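Local coordinates for protein PspGI restriction endonuclease (Pyrococcus sp. GI-H, PDB 3BM3) that binds DNA, with base flipping in its substrate complex, and probably cuts it site-specifically as a type II restriction endonuclease, at residues E194-T197 with I198-I202. The protein carries 2 engineered substitutions. Residues are numbered along the deposited sequence; the frame is centred on the assembly and turned at random. Where two conformers were deposited one is given.
Sequences EEFT and IYSAI
Thr197 caps the first turn of helix 198-206: its OG1 accepts from Ser200 N at 3.0 Å, with an N-H...O angle of 155°. With chi1 at 73°, OG1 is flanked by the residue's own N and C and turns to the start of the helix. The carbonyl of the same residue takes two donors from one face of its plane, Ala201 N at 3.2 Å from Thr197 O and the Ser200 hydroxyl, whose OG gives its proton to Thr197 O at 2.8 Å. Ser200 is gripped again by a water that donates to its OG (2.7 Å) and accepts from Thr197 N, closing a bridge back across the cap. With its proton spent on the carbonyl, the Ser200 OG sits over one face of the Phe196 ring, nearer the CE1-CZ rim than the centre and 3.2 Å above the plane. CE2 of that ring touches Ala201 CB at 3.8 Å, and the ring also packs on Val212 and Val214 of strand 211-214. An alanine here would probably leave the Ser200 hydroxyl without the ring face beneath it and open a gap between Ala201 and that strand. Thr197 also packs on a phosphate of the bound DNA, while Tyr199 OH is hydrogen-bonded to Glu135 OE2 of the second subunit. This is a classical threonine N-cap, here starting the helix that links parallel strands 186-191 and 211-214 in a beta-alpha-beta crossover.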
# COMPACT_ATOMS: atom_id res chain seq x y z
N GLU C 194 -15.72 3.14 3.29
CA GLU C 194 -16.59 3.49 4.40
C GLU C 194 -15.84 3.51 5.73
O GLU C 194 -16.37 4.03 6.71
CB GLU C 194 -17.79 2.52 4.44
CG GLU C 194 -18.54 2.39 3.10
CD GLU C 194 -19.60 3.48 2.84
OE1 GLU C 194 -19.80 4.40 3.68
OE2 GLU C 194 -20.25 3.37 1.76
N GLU C 195 -14.61 2.97 5.77
CA GLU C 195 -13.81 2.96 6.99
C GLU C 195 -12.66 3.95 6.92
O GLU C 195 -11.73 3.89 7.69
CB GLU C 195 -13.29 1.54 7.27
CG GLU C 195 -14.40 0.52 7.44
CD GLU C 195 -15.53 0.96 8.38
OE1 GLU C 195 -15.24 1.48 9.49
OE2 GLU C 195 -16.72 0.78 8.00
N PHE C 196 -12.77 4.91 6.02
CA PHE C 196 -11.77 5.96 5.90
C PHE C 196 -11.63 6.67 7.25
O PHE C 196 -12.61 7.04 7.84
CB PHE C 196 -12.20 6.92 4.82
CG PHE C 196 -11.16 7.94 4.48
CD1 PHE C 196 -10.02 7.58 3.79
CD2 PHE C 196 -11.30 9.25 4.89
CE1 PHE C 196 -9.06 8.52 3.48
CE2 PHE C 196 -10.34 10.17 4.58
CZ PHE C 196 -9.25 9.84 3.87
N THR C 197 -10.39 6.87 7.71
CA THR C 197 -10.15 7.36 9.06
C THR C 197 -9.92 8.87 9.15
O THR C 197 -9.44 9.51 8.22
CB THR C 197 -8.91 6.70 9.68
OG1 THR C 197 -7.73 7.23 9.06
CG2 THR C 197 -8.98 5.17 9.47
N ILE C 198 -10.26 9.41 10.31
CA ILE C 198 -10.02 10.84 10.58
C ILE C 198 -8.55 11.17 10.52
O ILE C 198 -8.19 12.18 9.94
CB ILE C 198 -10.62 11.24 11.94
CG1 ILE C 198 -10.39 12.71 12.23
CG2 ILE C 198 -10.01 10.42 13.06
CD1 ILE C 198 -11.04 13.16 13.58
N TYR C 199 -7.70 10.32 11.07
CA TYR C 199 -6.27 10.61 11.07
C TYR C 199 -5.80 10.76 9.64
O TYR C 199 -5.06 11.69 9.33
CB TYR C 199 -5.45 9.57 11.79
CG TYR C 199 -3.98 9.84 11.73
CD1 TYR C 199 -3.42 10.85 12.47
CD2 TYR C 199 -3.14 9.05 10.94
CE1 TYR C 199 -2.06 11.12 12.39
CE2 TYR C 199 -1.80 9.28 10.89
CZ TYR C 199 -1.25 10.33 11.60
OH TYR C 199 0.10 10.53 11.53
N SER C 200 -6.22 9.84 8.77
CA SER C 200 -5.73 9.86 7.41
C SER C 200 -6.12 11.17 6.75
O SER C 200 -5.32 11.78 6.04
CB SER C 200 -6.19 8.63 6.64
OG SER C 200 -7.56 8.65 6.35
N ALA C 201 -7.34 11.62 7.02
CA ALA C 201 -7.85 12.87 6.40
C ALA C 201 -6.99 14.04 6.87
O ALA C 201 -6.47 14.83 6.08
CB ALA C 201 -9.31 13.07 6.76
N ILE C 202 -6.85 14.14 8.18
CA ILE C 202 -6.12 15.26 8.79
C ILE C 202 -4.65 15.26 8.38
O ILE C 202 -4.12 16.26 7.92
CB ILE C 202 -6.28 15.23 10.31
CG1 ILE C 202 -7.76 15.44 10.67
CG2 ILE C 202 -5.41 16.29 10.94
CD1 ILE C 202 -8.04 15.28 12.14
O HOH W 1 -8.37 6.07 5.89